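Local coordinates for protein saframycin Mx1 synthetase B (Legionella pneumophila subsp. pneumophila, PDB 3KXW) that is an ANL-superfamily protein with a large AMP-binding domain and a smaller C-terminal domain, and binds 5'-O-[(S)-(dodecanoyloxy)(hydroxy)phosphoryl]adenosine, at residues P379-K384 / S406-K411; V111-P116 / L172-G177; Y271-K276 / E524-V529. All coordinates share one frame; numbering follows the deposited sequence.

Interaction 1: P379-K384 / S406-K411; sequences PIQEVK and SNSVAK
An ST turn, set at the start of the type I beta turn S406-V409, receives the side chain of Q381 from the neighbouring loop. S406 OG has two roles here: it donates to Q381 OE1 at 2.7 Å and accepts from the backbone N of S408 at 2.9 Å. The hydroxyl reaches the amide from above, 54° out of the carbonyl plane and at a C=O...OG angle of 105°. Q381 attains this position with CG anti to its own carbonyl carbon (chi1 -58°) and an extended chain beyond, so that the amide lies across the turn. Its nitrogen passes over S408, with NE2 3.5 Å from S408 CB, while V409 CG2 lies 3.9 Å from Q381 OE1. The same NE2 donates to the backbone oxygens of A332 and L335, which together with S406 pins the buried amide at both ends. S408 OG turns to D194 and N195 of helix 189-202. V409 N bonds to S406 O at 3.0 Å, closing the turn. The side-chain bond thus joins two chain ends just outside paired antiparallel strands: Q381, directly before strand 382-386, holds an ST turn within a type I beta turn directly after strand 400-405.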
loop_
_atom_site.group_PDB
_atom_site.type_symbol
_atom_site.label_atom_id
_atom_site.label_comp_id
_atom_site.label_asym_id
_atom_site.label_seq_id
_atom_site.Cartn_x
_atom_site.Cartn_y
_atom_site.Cartn_z
ATOM N N PRO A 379 13.431 -15.517 -3.214
ATOM C CA PRO A 379 12.213 -15.717 -4.014
ATOM C C PRO A 379 11.252 -16.683 -3.334
ATOM O O PRO A 379 11.635 -17.815 -3.020
ATOM C CB PRO A 379 12.742 -16.333 -5.307
ATOM C CG PRO A 379 14.163 -15.816 -5.427
ATOM C CD PRO A 379 14.660 -15.770 -3.992
ATOM N N ILE A 380 10.021 -16.241 -3.096
ATOM C CA ILE A 380 8.974 -17.104 -2.575
ATOM C C ILE A 380 8.106 -17.548 -3.740
ATOM O O ILE A 380 7.752 -18.717 -3.825
ATOM C CB ILE A 380 8.151 -16.370 -1.514
ATOM C CG1 ILE A 380 9.041 -16.061 -0.306
ATOM C CG2 ILE A 380 6.902 -17.185 -1.118
ATOM C CD1 ILE A 380 8.493 -14.994 0.616
ATOM N N GLN A 381 7.751 -16.610 -4.628
ATOM C CA GLN A 381 7.291 -16.962 -5.957
ATOM C C GLN A 381 8.543 -17.129 -6.800
ATOM O O GLN A 381 9.578 -16.586 -6.456
ATOM C CB GLN A 381 6.404 -15.865 -6.551
ATOM C CG GLN A 381 5.177 -15.567 -5.683
ATOM C CD GLN A 381 4.142 -14.703 -6.387
ATOM O OE1 GLN A 381 3.860 -14.874 -7.585
ATOM N NE2 GLN A 381 3.581 -13.762 -5.650
ATOM N N GLU A 382 8.461 -17.880 -7.897
ATOM C CA GLU A 382 9.614 -17.989 -8.795
ATOM C C GLU A 382 9.970 -16.618 -9.389
ATOM O O GLU A 382 9.101 -15.933 -9.932
ATOM C CB GLU A 382 9.366 -19.001 -9.918
ATOM C CG GLU A 382 10.476 -18.948 -11.009
ATOM C CD GLU A 382 10.201 -19.869 -12.212
ATOM O OE1 GLU A 382 9.493 -20.883 -12.041
ATOM O OE2 GLU A 382 10.701 -19.576 -13.318
ATOM N N VAL A 383 11.250 -16.239 -9.305
ATOM C CA VAL A 383 11.732 -14.947 -9.802
ATOM C C VAL A 383 12.868 -15.169 -10.806
ATOM O O VAL A 383 13.825 -15.882 -10.510
ATOM C CB VAL A 383 12.296 -14.073 -8.646
ATOM C CG1 VAL A 383 13.110 -12.892 -9.203
ATOM C CG2 VAL A 383 11.178 -13.586 -7.748
ATOM N N LYS A 384 12.744 -14.612 -12.003
ATOM C CA LYS A 384 13.841 -14.588 -12.962
ATOM C C LYS A 384 14.250 -13.158 -13.297
ATOM O O LYS A 384 13.412 -12.263 -13.356
ATOM C CB LYS A 384 13.458 -15.329 -14.254
ATOM C CG LYS A 384 13.523 -16.829 -14.112
ATOM C CD LYS A 384 13.318 -17.502 -15.458
ATOM C CE LYS A 384 13.300 -19.028 -15.321
ATOM N NZ LYS A 384 14.397 -19.483 -14.451
ATOM N N SER A 406 4.037 -17.924 -10.721
ATOM C CA SER A 406 3.507 -18.825 -9.705
ATOM C C SER A 406 1.983 -18.797 -9.757
ATOM O O SER A 406 1.385 -18.006 -10.489
ATOM C CB SER A 406 3.950 -18.406 -8.287
ATOM O OG SER A 406 3.075 -17.409 -7.745
ATOM N N ASN A 407 1.358 -19.636 -8.944
ATOM C CA ASN A 407 -0.097 -19.648 -8.853
ATOM C C ASN A 407 -0.684 -18.356 -8.248
ATOM O O ASN A 407 -1.906 -18.163 -8.235
ATOM C CB ASN A 407 -0.548 -20.866 -8.059
ATOM C CG ASN A 407 -0.463 -22.160 -8.871
ATOM O OD1 ASN A 407 -0.377 -23.244 -8.309
ATOM N ND2 ASN A 407 -0.477 -22.039 -10.188
ATOM N N SER A 408 0.179 -17.480 -7.734
ATOM C CA SER A 408 -0.265 -16.171 -7.224
ATOM C C SER A 408 -0.311 -15.106 -8.313
ATOM O O SER A 408 -0.805 -14.001 -8.090
ATOM C CB SER A 408 0.659 -15.680 -6.070
ATOM O OG SER A 408 0.468 -16.456 -4.883
ATOM N N VAL A 409 0.222 -15.413 -9.488
ATOM C CA VAL A 409 0.207 -14.433 -10.563
ATOM C C VAL A 409 -1.207 -14.263 -11.093
ATOM O O VAL A 409 -1.865 -15.229 -11.474
ATOM C CB VAL A 409 1.159 -14.804 -11.714
ATOM C CG1 VAL A 409 0.853 -13.945 -12.931
ATOM C CG2 VAL A 409 2.624 -14.645 -11.246
ATOM N N ALA A 410 -1.656 -13.024 -11.095
ATOM C CA ALA A 410 -3.034 -12.683 -11.413
ATOM C C ALA A 410 -3.378 -12.915 -12.889
ATOM O O ALA A 410 -2.511 -13.171 -13.731
ATOM C CB ALA A 410 -3.318 -11.242 -11.015
ATOM N N LYS A 411 -4.666 -12.789 -13.181
ATOM C CA LYS A 411 -5.231 -13.139 -14.467
ATOM C C LYS A 411 -5.137 -12.034 -15.546
ATOM O O LYS A 411 -5.312 -12.291 -16.736
ATOM C CB LYS A 411 -6.702 -13.555 -14.242
ATOM C CG LYS A 411 -7.512 -13.818 -15.518
ATOM C CD LYS A 411 -6.836 -14.823 -16.424
ATOM C CE LYS A 411 -7.804 -15.321 -17.495
ATOM N NZ LYS A 411 -7.163 -16.383 -18.341
#

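Interaction 2: V111-P116 / L172-G177; sequences VTNSKP and LQYTSG
Y174 sends its phenol end against the last turn of helix 101-114, where the hydroxyl meets the side chains of N113 and S114. The ring has CG anti to the carbonyl carbon (chi1 -79°), and its long axis runs out from the strand to the helix. N113 comes to the edge of the ring in its plane, with the amide turned almost perpendicular, 83° from the ring. The amide atom modelled as ND2 of N113 is 2.8 Å from Y174 OH, although the orientation of this amide is uncertain.

S114 contributes carbon to the contact. Its CB touches the ends of both neighbouring side chains of the strand, lying 3.5 Å from Y174 OH and 4.0 Å from L172 CD1. Its hydroxyl is engaged elsewhere: OG, placed between the backbone N and the carbonyl carbon (chi1 67°), bonds back to I110 O in the preceding turn of the helix.

The helix stops here. K115 N still bonds to V111 O at 2.9 Å, but K115 itself has positive phi, and its NZ reaches back to T112 O at 2.7 Å. S114 O is taken by R67 NE.

The sequence YTSG at 174-177 begins the glycine-, serine- and threonine-rich loop characteristic of the ANL superfamily, and the Y174 side chain is about 9 Å from the bound 5'-O-[(S)-(dodecanoyloxy)(hydroxy)phosphoryl]adenosine. Strand 169-174 pairs antiparallel with 184-188, the two flanking this loop. L172 packs on M186 of that partner and on I91 and V93 of strand 91-95, while Y174 touches V93 and P182; helix 101-114 meets the strand from the side of L172 and Y174.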
loop_
_atom_site.group_PDB
_atom_site.type_symbol
_atom_site.label_atom_id
_atom_site.label_comp_id
_atom_site.label_asym_id
_atom_site.label_seq_id
_atom_site.Cartn_x
_atom_site.Cartn_y
_atom_site.Cartn_z
ATOM N N VAL A 111 -15.272 3.260 -11.999
ATOM C CA VAL A 111 -16.632 2.900 -12.378
ATOM C C VAL A 111 -16.765 2.640 -13.878
ATOM O O VAL A 111 -17.392 1.679 -14.292
ATOM C CB VAL A 111 -17.666 3.956 -11.895
ATOM C CG1 VAL A 111 -19.070 3.707 -12.532
ATOM C CG2 VAL A 111 -17.739 3.940 -10.382
ATOM N N THR A 112 -16.167 3.492 -14.696
ATOM C CA THR A 112 -16.275 3.307 -16.137
ATOM C C THR A 112 -15.615 1.999 -16.585
ATOM O O THR A 112 -16.125 1.307 -17.451
ATOM C CB THR A 112 -15.658 4.495 -16.860
ATOM O OG1 THR A 112 -16.336 5.694 -16.432
ATOM C CG2 THR A 112 -15.778 4.332 -18.395
ATOM N N ASN A 113 -14.471 1.681 -15.989
ATOM C CA ASN A 113 -13.742 0.472 -16.341
ATOM C C ASN A 113 -14.479 -0.797 -15.874
ATOM O O ASN A 113 -14.712 -1.718 -16.662
ATOM C CB ASN A 113 -12.308 0.542 -15.777
ATOM C CG ASN A 113 -11.455 -0.672 -16.144
ATOM O OD1 ASN A 113 -11.339 -1.053 -17.313
ATOM N ND2 ASN A 113 -10.851 -1.276 -15.144
ATOM N N SER A 114 -14.866 -0.820 -14.602
ATOM C CA SER A 114 -15.356 -2.044 -13.969
ATOM C C SER A 114 -16.862 -2.271 -14.123
ATOM O O SER A 114 -17.330 -3.383 -13.908
ATOM C CB SER A 114 -14.994 -2.057 -12.478
ATOM O OG SER A 114 -15.700 -1.053 -11.781
ATOM N N LYS A 115 -17.604 -1.215 -14.447
ATOM C CA LYS A 115 -19.058 -1.302 -14.653
ATOM C C LYS A 115 -19.816 -2.115 -13.583
ATOM O O LYS A 115 -20.502 -3.092 -13.889
ATOM C CB LYS A 115 -19.359 -1.852 -16.046
ATOM C CG LYS A 115 -18.769 -0.982 -17.154
ATOM C CD LYS A 115 -18.650 -1.768 -18.460
ATOM C CE LYS A 115 -18.418 -0.867 -19.679
ATOM N NZ LYS A 115 -17.227 0.006 -19.556
ATOM N N PRO A 116 -19.710 -1.685 -12.327
ATOM C CA PRO A 116 -20.344 -2.432 -11.238
ATOM C C PRO A 116 -21.872 -2.308 -11.302
ATOM O O PRO A 116 -22.398 -1.321 -11.849
ATOM C CB PRO A 116 -19.843 -1.710 -9.996
ATOM C CG PRO A 116 -19.531 -0.307 -10.482
ATOM C CD PRO A 116 -18.925 -0.538 -11.828
ATOM N N LEU A 172 -11.143 -7.066 -7.709
ATOM C CA LEU A 172 -10.221 -6.258 -8.476
ATOM C C LEU A 172 -9.397 -5.413 -7.531
ATOM O O LEU A 172 -9.957 -4.715 -6.702
ATOM C CB LEU A 172 -10.979 -5.341 -9.419
ATOM C CG LEU A 172 -11.855 -6.009 -10.469
ATOM C CD1 LEU A 172 -12.429 -4.959 -11.443
ATOM C CD2 LEU A 172 -11.093 -7.091 -11.222
ATOM N N GLN A 173 -8.079 -5.466 -7.640
ATOM C CA GLN A 173 -7.296 -4.498 -6.898
ATOM C C GLN A 173 -6.650 -3.486 -7.836
ATOM O O GLN A 173 -5.834 -3.834 -8.693
ATOM C CB GLN A 173 -6.284 -5.147 -5.937
ATOM C CG GLN A 173 -5.323 -6.175 -6.482
ATOM C CD GLN A 173 -4.301 -6.663 -5.395
ATOM O OE1 GLN A 173 -4.215 -6.077 -4.313
ATOM N NE2 GLN A 173 -3.556 -7.740 -5.684
ATOM N N TYR A 174 -7.054 -2.235 -7.680
ATOM C CA TYR A 174 -6.531 -1.169 -8.521
ATOM C C TYR A 174 -5.198 -0.663 -8.001
ATOM O O TYR A 174 -5.051 -0.397 -6.809
ATOM C CB TYR A 174 -7.564 -0.045 -8.644
ATOM C CG TYR A 174 -8.627 -0.405 -9.639
ATOM C CD1 TYR A 174 -8.482 -0.075 -10.969
ATOM C CD2 TYR A 174 -9.754 -1.107 -9.259
ATOM C CE1 TYR A 174 -9.437 -0.413 -11.894
ATOM C CE2 TYR A 174 -10.722 -1.452 -10.181
ATOM C CZ TYR A 174 -10.556 -1.118 -11.492
ATOM O OH TYR A 174 -11.514 -1.477 -12.418
ATOM N N THR A 175 -4.211 -0.555 -8.883
ATOM C CA THR A 175 -2.873 -0.177 -8.445
ATOM C C THR A 175 -2.746 1.329 -8.470
ATOM O O THR A 175 -3.597 2.017 -9.038
ATOM C CB THR A 175 -1.794 -0.757 -9.360
ATOM O OG1 THR A 175 -1.982 -0.249 -10.686
ATOM C CG2 THR A 175 -1.872 -2.269 -9.388
ATOM N N SER A 176 -1.682 1.849 -7.873
ATOM C CA SER A 176 -1.374 3.262 -8.048
ATOM C C SER A 176 -0.758 3.434 -9.430
ATOM O O SER A 176 -0.421 2.458 -10.120
ATOM C CB SER A 176 -0.398 3.760 -6.982
ATOM O OG SER A 176 0.871 3.143 -7.146
ATOM N N GLY A 177 -0.575 4.677 -9.830
ATOM C CA GLY A 177 -0.042 4.915 -11.137
ATOM C C GLY A 177 -1.178 4.657 -12.091
ATOM O O GLY A 177 -2.320 4.427 -11.675
#

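Interaction 3: Y271-K276 / E524-V529; sequences YDYCVK and EIFELV
A helix-helix contact between the AMP-binding domain and the smaller C-terminal domain of this ANL-superfamily fold brings helix 269-277 beside helix 515-533. It is carried by one aromatic pair, Y273 and F526, whose CA atoms are 10.1 Å apart, so that the rings bridge the gap between the two backbones. Each ring leaves its helix with CG anti to the backbone N (chi1 -168° for Y273 and -170° for F526), and the two point at each other from facing helices.

The planes are inclined by only 27°, yet a large lateral offset puts the centroids of Y273 and F526 5.1 Å apart, so little of one ring covers the other. Y273 CE1 lies over one face of the F526 ring, 3.9 Å from F526 CD2 and 4.2 Å from F526 CE2. The small buried area, 83 Å² over both sides, fits such a contact between two buried side chains.

Helix 242-247 adds a third element. L246 packs on F526 and also accepts the Y273 hydroxyl at its backbone oxygen, a bond that fixes the far end of the tyrosine and satisfies its polar atom. Next to the pair, K276 of the same helix as Y273 reaches the C-terminal domain by another route, NZ donating to the backbone oxygens of Q577 and K580 while the lysine makes a cation-pi contact with W576.

C-terminal domains of the ANL superfamily are known to change orientation relative to the large domain, and a pair of this kind probably belongs to one such orientation. In this one, Y273 CD1 stands 4.3 Å above one face of the F526 ring, offset toward its rim.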
loop_
_atom_site.group_PDB
_atom_site.type_symbol
_atom_site.label_atom_id
_atom_site.label_comp_id
_atom_site.label_asym_id
_atom_site.label_seq_id
_atom_site.Cartn_x
_atom_site.Cartn_y
_atom_site.Cartn_z
ATOM N N TYR A 271 8.600 4.311 8.936
ATOM C CA TYR A 271 9.595 4.187 9.992
ATOM C C TYR A 271 10.308 5.546 10.203
ATOM O O TYR A 271 10.517 5.986 11.334
ATOM C CB TYR A 271 10.554 3.002 9.721
ATOM C CG TYR A 271 9.836 1.649 9.707
ATOM C CD1 TYR A 271 9.404 1.060 10.884
ATOM C CD2 TYR A 271 9.582 0.987 8.513
ATOM C CE1 TYR A 271 8.730 -0.162 10.891
ATOM C CE2 TYR A 271 8.906 -0.234 8.496
ATOM C CZ TYR A 271 8.482 -0.800 9.686
ATOM O OH TYR A 271 7.821 -1.994 9.680
ATOM N N ASP A 272 10.630 6.228 9.111
ATOM C CA ASP A 272 11.220 7.554 9.194
ATOM C C ASP A 272 10.253 8.521 9.826
ATOM O O ASP A 272 10.645 9.408 10.570
ATOM C CB ASP A 272 11.578 8.077 7.813
ATOM C CG ASP A 272 12.830 7.436 7.258
ATOM O OD1 ASP A 272 13.841 7.356 7.979
ATOM O OD2 ASP A 272 12.782 7.004 6.100
ATOM N N TYR A 273 8.976 8.351 9.507
ATOM C CA TYR A 273 7.945 9.250 10.003
ATOM C C TYR A 273 7.832 9.139 11.525
ATOM O O TYR A 273 7.673 10.153 12.213
ATOM C CB TYR A 273 6.619 8.931 9.316
ATOM C CG TYR A 273 5.528 9.948 9.518
ATOM C CD1 TYR A 273 5.535 11.176 8.864
ATOM C CD2 TYR A 273 4.475 9.666 10.352
ATOM C CE1 TYR A 273 4.497 12.110 9.072
ATOM C CE2 TYR A 273 3.463 10.553 10.546
ATOM C CZ TYR A 273 3.463 11.769 9.921
ATOM O OH TYR A 273 2.381 12.596 10.197
ATOM N N CYS A 274 7.891 7.906 12.033
ATOM C CA CYS A 274 7.956 7.679 13.490
ATOM C C CYS A 274 9.161 8.340 14.143
ATOM O O CYS A 274 9.028 9.012 15.163
ATOM C CB CYS A 274 7.996 6.191 13.808
ATOM S SG CYS A 274 6.426 5.329 13.547
ATOM N N VAL A 275 10.334 8.147 13.546
ATOM C CA VAL A 275 11.543 8.756 14.078
ATOM C C VAL A 275 11.410 10.277 14.122
ATOM O O VAL A 275 11.777 10.917 15.111
ATOM C CB VAL A 275 12.778 8.353 13.248
ATOM C CG1 VAL A 275 13.998 9.247 13.583
ATOM C CG2 VAL A 275 13.108 6.890 13.470
ATOM N N LYS A 276 10.906 10.850 13.038
ATOM C CA LYS A 276 10.800 12.295 12.921
ATOM C C LYS A 276 9.778 12.912 13.889
ATOM O O LYS A 276 10.006 14.008 14.434
ATOM C CB LYS A 276 10.444 12.688 11.491
ATOM C CG LYS A 276 10.579 14.183 11.268
ATOM C CD LYS A 276 11.139 14.479 9.930
ATOM C CE LYS A 276 11.734 15.879 9.877
ATOM N NZ LYS A 276 13.198 15.840 10.034
ATOM N N GLU A 524 0.793 18.991 8.034
ATOM C CA GLU A 524 -0.459 19.156 7.298
ATOM C C GLU A 524 -0.236 18.909 5.827
ATOM O O GLU A 524 -1.077 18.316 5.144
ATOM C CB GLU A 524 -1.029 20.569 7.502
ATOM C CG GLU A 524 -1.668 20.742 8.862
ATOM C CD GLU A 524 -1.877 22.197 9.255
ATOM O OE1 GLU A 524 -1.301 23.097 8.599
ATOM O OE2 GLU A 524 -2.600 22.438 10.246
ATOM N N ILE A 525 0.901 19.374 5.326
ATOM C CA ILE A 525 1.208 19.143 3.936
ATOM C C ILE A 525 1.386 17.642 3.689
ATOM O O ILE A 525 0.796 17.085 2.770
ATOM C CB ILE A 525 2.448 19.914 3.509
ATOM C CG1 ILE A 525 2.119 21.412 3.493
ATOM C CG2 ILE A 525 2.876 19.446 2.130
ATOM C CD1 ILE A 525 3.372 22.336 3.392
ATOM N N PHE A 526 2.174 16.986 4.531
ATOM C CA PHE A 526 2.377 15.553 4.358
ATOM C C PHE A 526 1.049 14.797 4.354
ATOM O O PHE A 526 0.780 13.979 3.457
ATOM C CB PHE A 526 3.350 14.975 5.402
ATOM C CG PHE A 526 3.753 13.557 5.099
ATOM C CD1 PHE A 526 4.900 13.283 4.370
ATOM C CD2 PHE A 526 2.950 12.509 5.499
ATOM C CE1 PHE A 526 5.260 11.957 4.083
ATOM C CE2 PHE A 526 3.286 11.193 5.206
ATOM C CZ PHE A 526 4.447 10.924 4.490
ATOM N N GLU A 527 0.202 15.085 5.331
ATOM C CA GLU A 527 -1.116 14.432 5.411
ATOM C C GLU A 527 -2.016 14.693 4.194
ATOM O O GLU A 527 -2.662 13.787 3.660
ATOM C CB GLU A 527 -1.817 14.838 6.706
ATOM C CG GLU A 527 -3.231 14.283 6.843
ATOM C CD GLU A 527 -3.970 14.884 8.042
ATOM O OE1 GLU A 527 -3.408 14.879 9.168
ATOM O OE2 GLU A 527 -5.093 15.387 7.848
ATOM N N LEU A 528 -2.034 15.934 3.728
ATOM C CA LEU A 528 -2.839 16.281 2.564
ATOM C C LEU A 528 -2.483 15.489 1.328
ATOM O O LEU A 528 -3.364 14.969 0.644
ATOM C CB LEU A 528 -2.720 17.780 2.257
ATOM C CG LEU A 528 -3.512 18.255 1.041
ATOM C CD1 LEU A 528 -5.015 18.181 1.323
ATOM C CD2 LEU A 528 -3.121 19.680 0.679
ATOM N N VAL A 529 -1.192 15.414 1.011
ATOM C CA VAL A 529 -0.761 14.728 -0.197
ATOM C C VAL A 529 -0.982 13.206 -0.061
ATOM O O VAL A 529 -1.369 12.527 -1.010
ATOM C CB VAL A 529 0.721 15.048 -0.491
ATOM C CG1 VAL A 529 1.203 14.255 -1.687
ATOM C CG2 VAL A 529 0.884 16.567 -0.716
#

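Overall arrangement
From the N terminus, the first loop to close is that of interaction 2, where strand 169-174 returns to the end of helix 101-114 after 55 intervening residues. The chain then opens interaction 3 at helix 269-277. Before that contact closes, interaction 1 both opens and closes, joining 379-384 to 406-411 over only 21 residues, so it is enclosed by the much wider span that ends at helix 515-533. No contacts cross. Interactions 1 and 2 are internal to the AMP-binding region, with nearest atoms about 6 Å apart, whereas interaction 3 links that region to the C-terminal domain, on the opposite side of the chain's centre from both.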